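Local coordinates for CrtC domain-containing protein (Fusarium vanettenii 77-13-4, PDB 7A0Q) that probably hydrates the isoflavonoid phytoalexin kievitone, acting as a kievitone hydratase of the lyase class, at residues S63-T68 / Y73-H78; F147-D152 / S201-D206. All coordinates share one frame; numbering follows the deposited sequence.

Contact 1: residues S63-T68 / Y73-H78; sequences SYITTT and YVVLAH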
loop_
_atom_site.group_PDB
_atom_site.type_symbol
_atom_site.label_atom_id
_atom_site.label_comp_id
_atom_site.label_asym_id
_atom_site.label_seq_id
_atom_site.Cartn_x
_atom_site.Cartn_y
_atom_site.Cartn_z
ATOM N N SER A 63 6.913 -3.940 -0.481
ATOM C CA SER A 63 8.335 -3.830 -0.776
ATOM C C SER A 63 8.597 -4.277 -2.202
ATOM O O SER A 63 8.202 -5.381 -2.591
ATOM C CB SER A 63 9.167 -4.669 0.195
ATOM O OG SER A 63 9.011 -4.214 1.527
ATOM N N TYR A 64 9.233 -3.401 -2.973
ATOM C CA TYR A 64 9.659 -3.678 -4.337
ATOM C C TYR A 64 11.137 -4.039 -4.266
ATOM O O TYR A 64 11.976 -3.168 -4.027
ATOM C CB TYR A 64 9.421 -2.454 -5.218
ATOM C CG TYR A 64 7.990 -1.945 -5.211
ATOM C CD1 TYR A 64 7.543 -1.061 -4.231
ATOM C CD2 TYR A 64 7.090 -2.356 -6.191
ATOM C CE1 TYR A 64 6.227 -0.596 -4.236
ATOM C CE2 TYR A 64 5.791 -1.904 -6.211
ATOM C CZ TYR A 64 5.361 -1.027 -5.234
ATOM O OH TYR A 64 4.061 -0.601 -5.289
ATOM N N ILE A 65 11.451 -5.322 -4.458
ATOM C CA ILE A 65 12.727 -5.893 -4.038
ATOM C C ILE A 65 13.517 -6.360 -5.258
ATOM O O ILE A 65 12.961 -7.005 -6.150
ATOM C CB ILE A 65 12.508 -7.069 -3.066
ATOM C CG1 ILE A 65 12.087 -6.558 -1.679
ATOM C CG2 ILE A 65 13.761 -7.943 -2.982
ATOM C CD1 ILE A 65 11.517 -7.633 -0.790
ATOM N N THR A 66 14.802 -6.016 -5.299
ATOM C CA THR A 66 15.794 -6.761 -6.070
ATOM C C THR A 66 16.717 -7.444 -5.070
ATOM O O THR A 66 17.215 -6.791 -4.149
ATOM C CB THR A 66 16.611 -5.857 -6.998
ATOM O OG1 THR A 66 15.739 -5.058 -7.807
ATOM C CG2 THR A 66 17.504 -6.705 -7.911
ATOM N N THR A 67 16.918 -8.757 -5.230
ATOM C CA THR A 67 17.817 -9.475 -4.343
ATOM C C THR A 67 19.260 -9.323 -4.823
ATOM O O THR A 67 19.523 -8.823 -5.921
ATOM C CB THR A 67 17.454 -10.955 -4.270
ATOM O OG1 THR A 67 17.597 -11.525 -5.574
ATOM C CG2 THR A 67 16.011 -11.151 -3.777
ATOM N N THR A 68 20.201 -9.764 -3.979
ATOM C CA THR A 68 21.606 -9.663 -4.355
ATOM C C THR A 68 21.964 -10.615 -5.488
ATOM O O THR A 68 23.005 -10.421 -6.127
ATOM C CB THR A 68 22.520 -9.909 -3.150
ATOM O OG1 THR A 68 22.257 -11.195 -2.575
ATOM C CG2 THR A 68 22.307 -8.832 -2.100
ATOM N N TYR A 73 11.024 -9.206 -6.641
ATOM C CA TYR A 73 9.816 -9.646 -5.962
ATOM C C TYR A 73 9.051 -8.420 -5.502
ATOM O O TYR A 73 9.625 -7.348 -5.308
ATOM C CB TYR A 73 10.124 -10.525 -4.742
ATOM C CG TYR A 73 10.822 -11.821 -5.085
ATOM C CD1 TYR A 73 12.201 -11.864 -5.233
ATOM C CD2 TYR A 73 10.100 -13.001 -5.258
ATOM C CE1 TYR A 73 12.845 -13.049 -5.552
ATOM C CE2 TYR A 73 10.741 -14.194 -5.580
ATOM C CZ TYR A 73 12.113 -14.205 -5.724
ATOM O OH TYR A 73 12.773 -15.378 -6.037
ATOM N N VAL A 74 7.746 -8.588 -5.321
ATOM C CA VAL A 74 6.926 -7.617 -4.600
ATOM C C VAL A 74 6.367 -8.342 -3.383
ATOM O O VAL A 74 5.748 -9.406 -3.517
ATOM C CB VAL A 74 5.813 -7.029 -5.480
ATOM C CG1 VAL A 74 4.880 -6.162 -4.645
ATOM C CG2 VAL A 74 6.416 -6.207 -6.617
ATOM N N VAL A 75 6.610 -7.792 -2.198
ATOM C CA VAL A 75 6.238 -8.439 -0.944
ATOM C C VAL A 75 5.304 -7.514 -0.177
ATOM O O VAL A 75 5.636 -6.346 0.059
ATOM C CB VAL A 75 7.473 -8.784 -0.094
ATOM C CG1 VAL A 75 7.032 -9.402 1.223
ATOM C CG2 VAL A 75 8.359 -9.764 -0.853
ATOM N N LEU A 76 4.167 -8.050 0.242
ATOM C CA LEU A 76 3.144 -7.295 0.950
ATOM C C LEU A 76 3.033 -7.775 2.388
ATOM O O LEU A 76 3.096 -8.976 2.651
ATOM C CB LEU A 76 1.794 -7.474 0.270
ATOM C CG LEU A 76 1.409 -6.534 -0.860
ATOM C CD1 LEU A 76 2.549 -6.249 -1.835
ATOM C CD2 LEU A 76 0.258 -7.171 -1.577
ATOM N N ALA A 77 2.868 -6.836 3.316
ATOM C CA ALA A 77 2.573 -7.149 4.709
ATOM C C ALA A 77 1.503 -6.187 5.199
ATOM O O ALA A 77 1.574 -4.988 4.914
ATOM C CB ALA A 77 3.810 -7.026 5.598
ATOM N N HIS A 78 0.524 -6.699 5.949
ATOM C CA HIS A 78 -0.572 -5.844 6.391
ATOM C C HIS A 78 -1.152 -6.358 7.701
ATOM O O HIS A 78 -1.538 -7.528 7.778
ATOM C CB HIS A 78 -1.661 -5.804 5.321
ATOM C CG HIS A 78 -2.869 -5.016 5.719
ATOM N ND1 HIS A 78 -4.150 -5.442 5.449
ATOM C CD2 HIS A 78 -2.990 -3.835 6.372
ATOM C CE1 HIS A 78 -5.012 -4.549 5.907
ATOM N NE2 HIS A 78 -4.334 -3.569 6.481
HETATM O O HOH W 1 6.538 -5.249 2.623
#
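S63, Y64 and I65 pair antiparallel with V75, V74 and Y73, the short strand axes approaching to 4.9 Å with their directions 146° apart. Two hydrogen-bonded pairs flank the non-hydrogen-bonded pair Y64/V74. In the first, S63 N gives a nearly straight bond to V75 O (2.8 Å, 173°) and V75 N returns one to S63 O; in the second, I65 N and Y73 N bond the opposing carbonyls, Y73 O and I65 O. S63 O also receives the CA-H of V74. Y64 and V74 lie side by side on one face, ring CD2 3.9 Å from V74 CG2. On the other, I65 CD1 reaches diagonally over to CG2 of V75, the partner of S63, at 3.8 Å, the ethyl arm running out extended (chi2 165°). T67 CG2 lies 4.1 Å from both CD1 and CE1 of Y73. A water joins S63 OG to V75 O, giving that carbonyl a second donor, while S63 OG also bonds T203. Within this hairpin of strands 58-66 and 72-81, S63, I65 and V75 pack on I149 of strand 145-152, whereas Y64 and V74 meet F321 of strand 317-328 in the second, lipocalin-like barrel.

Contact 2: residues F147-D152 / S201-D206; sequences FDITYD and SHTWYD. With IMD (imidazole), chain F.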
loop_
_atom_site.group_PDB
_atom_site.type_symbol
_atom_site.label_atom_id
_atom_site.label_comp_id
_atom_site.label_asym_id
_atom_site.label_seq_id
_atom_site.Cartn_x
_atom_site.Cartn_y
_atom_site.Cartn_z
ATOM N N PHE A 147 9.596 -14.007 5.372
ATOM C CA PHE A 147 10.476 -12.893 5.040
ATOM C C PHE A 147 10.718 -12.091 6.305
ATOM O O PHE A 147 10.031 -12.255 7.315
ATOM C CB PHE A 147 9.902 -12.012 3.911
ATOM C CG PHE A 147 8.516 -11.467 4.185
ATOM C CD1 PHE A 147 8.335 -10.360 5.014
ATOM C CD2 PHE A 147 7.402 -12.045 3.586
ATOM C CE1 PHE A 147 7.053 -9.859 5.260
ATOM C CE2 PHE A 147 6.109 -11.531 3.811
ATOM C CZ PHE A 147 5.951 -10.437 4.646
ATOM N N ASP A 148 11.722 -11.225 6.245
ATOM C CA ASP A 148 12.085 -10.392 7.393
ATOM C C ASP A 148 12.713 -9.131 6.806
ATOM O O ASP A 148 13.898 -9.110 6.471
ATOM C CB ASP A 148 13.028 -11.136 8.331
ATOM C CG ASP A 148 13.287 -10.395 9.631
ATOM O OD1 ASP A 148 12.840 -9.241 9.781
ATOM O OD2 ASP A 148 13.963 -10.975 10.509
ATOM N N ILE A 149 11.889 -8.099 6.647
ATOM C CA ILE A 149 12.228 -6.918 5.864
ATOM C C ILE A 149 12.255 -5.716 6.794
ATOM O O ILE A 149 11.279 -5.463 7.508
ATOM C CB ILE A 149 11.202 -6.692 4.737
ATOM C CG1 ILE A 149 11.127 -7.930 3.841
ATOM C CG2 ILE A 149 11.558 -5.453 3.961
ATOM C CD1 ILE A 149 10.020 -7.874 2.779
ATOM N N THR A 150 13.359 -4.969 6.785
ATOM C CA THR A 150 13.419 -3.720 7.527
ATOM C C THR A 150 13.493 -2.546 6.565
ATOM O O THR A 150 13.960 -2.678 5.432
ATOM C CB THR A 150 14.613 -3.671 8.484
ATOM O OG1 THR A 150 15.839 -3.832 7.754
ATOM C CG2 THR A 150 14.483 -4.766 9.539
ATOM N N TYR A 151 12.986 -1.397 7.002
ATOM C CA TYR A 151 13.028 -0.239 6.120
ATOM C C TYR A 151 13.140 1.034 6.944
ATOM O O TYR A 151 12.770 1.087 8.121
ATOM C CB TYR A 151 11.819 -0.186 5.150
ATOM C CG TYR A 151 10.513 -0.663 5.742
ATOM C CD1 TYR A 151 10.216 -2.021 5.819
ATOM C CD2 TYR A 151 9.581 0.246 6.233
ATOM C CE1 TYR A 151 9.028 -2.461 6.388
ATOM C CE2 TYR A 151 8.397 -0.187 6.800
ATOM C CZ TYR A 151 8.125 -1.537 6.866
ATOM O OH TYR A 151 6.947 -1.967 7.436
ATOM N N ASP A 152 13.691 2.055 6.295
ATOM C CA ASP A 152 14.078 3.320 6.909
ATOM C C ASP A 152 13.445 4.419 6.064
ATOM O O ASP A 152 13.664 4.469 4.848
ATOM C CB ASP A 152 15.613 3.423 6.941
ATOM C CG ASP A 152 16.137 4.737 7.508
ATOM O OD1 ASP A 152 15.351 5.652 7.826
ATOM O OD2 ASP A 152 17.384 4.850 7.641
ATOM N N SER A 201 16.061 -1.547 -4.279
ATOM C CA SER A 201 14.825 -1.934 -3.606
ATOM C C SER A 201 14.214 -0.683 -2.975
ATOM O O SER A 201 14.903 0.310 -2.732
ATOM C CB SER A 201 15.085 -2.975 -2.506
ATOM O OG SER A 201 15.595 -4.203 -3.035
ATOM N N HIS A 202 12.911 -0.736 -2.695
ATOM C CA HIS A 202 12.312 0.289 -1.844
ATOM C C HIS A 202 10.995 -0.235 -1.307
ATOM O O HIS A 202 10.417 -1.172 -1.850
ATOM C CB HIS A 202 12.092 1.620 -2.579
ATOM C CG HIS A 202 11.089 1.545 -3.692
ATOM N ND1 HIS A 202 9.786 1.994 -3.566
ATOM C CD2 HIS A 202 11.203 1.073 -4.957
ATOM C CE1 HIS A 202 9.148 1.804 -4.709
ATOM N NE2 HIS A 202 9.982 1.242 -5.566
ATOM N N THR A 203 10.532 0.385 -0.228
ATOM C CA THR A 203 9.282 -0.018 0.404
ATOM C C THR A 203 8.368 1.189 0.506
ATOM O O THR A 203 8.804 2.266 0.925
ATOM C CB THR A 203 9.530 -0.617 1.801
ATOM O OG1 THR A 203 10.275 -1.830 1.664
ATOM C CG2 THR A 203 8.214 -0.932 2.528
ATOM N N TRP A 204 7.107 1.012 0.121
ATOM C CA TRP A 204 6.062 1.980 0.415
ATOM C C TRP A 204 5.389 1.489 1.685
ATOM O O TRP A 204 4.784 0.411 1.697
ATOM C CB TRP A 204 5.060 2.091 -0.729
ATOM C CG TRP A 204 3.926 3.081 -0.478
ATOM C CD1 TRP A 204 3.017 3.072 0.557
ATOM C CD2 TRP A 204 3.588 4.205 -1.296
ATOM N NE1 TRP A 204 2.132 4.125 0.419
ATOM C CE2 TRP A 204 2.465 4.833 -0.709
ATOM C CE3 TRP A 204 4.121 4.736 -2.476
ATOM C CZ2 TRP A 204 1.869 5.966 -1.268
ATOM C CZ3 TRP A 204 3.516 5.858 -3.035
ATOM C CH2 TRP A 204 2.414 6.466 -2.424
ATOM N N TYR A 205 5.531 2.261 2.753
ATOM C CA TYR A 205 4.854 2.001 4.011
ATOM C C TYR A 205 3.645 2.925 4.097
ATOM O O TYR A 205 3.772 4.140 3.916
ATOM C CB TYR A 205 5.818 2.233 5.177
ATOM C CG TYR A 205 5.150 2.181 6.527
ATOM C CD1 TYR A 205 4.929 0.950 7.155
ATOM C CD2 TYR A 205 4.763 3.346 7.185
ATOM C CE1 TYR A 205 4.320 0.885 8.392
ATOM C CE2 TYR A 205 4.141 3.290 8.428
ATOM C CZ TYR A 205 3.936 2.060 9.022
ATOM O OH TYR A 205 3.336 2.011 10.258
ATOM N N ASP A 206 2.470 2.354 4.345
ATOM C CA ASP A 206 1.245 3.143 4.413
ATOM C C ASP A 206 0.589 2.957 5.774
ATOM O O ASP A 206 0.345 1.823 6.206
ATOM C CB ASP A 206 0.256 2.764 3.300
ATOM C CG ASP A 206 -0.564 3.943 2.846
ATOM O OD1 ASP A 206 -0.018 4.805 2.131
ATOM O OD2 ASP A 206 -1.749 4.009 3.223
HETATM N N1 IMD F . -4.789 0.678 1.209
HETATM C C2 IMD F . -4.453 1.983 1.332
HETATM N N3 IMD F . -3.193 2.048 1.831
HETATM C C4 IMD F . -2.740 0.796 2.012
HETATM C C5 IMD F . -3.742 -0.070 1.619
#
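The interior of the N-terminal CrtC domain, where two strands face each other at a steep angle, is filled here by Y151, T203 and Y205. The methyl CG2 of T203 sits over one face of the Y151 ring, 3.9 Å from its centroid and almost on the ring normal, a well-centred CH-pi contact. The chi1 of -65° sets CG2 opposite the backbone N of T203, over the ring, and OG1 beside that N, where it bonds T183. Y205 instead comes to the ring edge: its CD1 lies 3.7 Å from Y151 CE2 and 3.6 Å from Y151 OH. The two ring planes are inclined at 38°. Such side-chain packing fits the calycin, lipocalin-like architecture: the short strand axes run 7.8 Å apart at 79°, too far apart and too steep for backbone pairing. Y151 OH is bonded to S138 and Y205 OH to Q51; both phenol oxygens of these buried tyrosines are thus hydrogen-bonded. Beyond the contact, W204 NE1 donates a straight bond, 2.8 Å long, to D206 OD1, in the indole plane. D206 OD2 accepts from N3 of a bound imidazole, probably a crystallisation additive, which E340 also holds.

Both contacts are buried and their centres lie about 7 Å apart, but they join strands in different ways. Contact 1 is a local hairpin held by backbone hydrogen bonds; contact 2 brings together segments with 48 residues between them through side chains alone, with aromatic and methyl groups doing the work. They meet where strand 58-66 pairs with strand 202-210: Y64 N lies 2.8 Å from H202 O, a probable backbone hydrogen bond, and the Y64 and H202 rings stack. The S63-T203 hydroxyl bond ties the two contacts together a residue away. I149 touches residues of both contacts, so strand 145-152 packs against the hairpin as well as against strand 202-210.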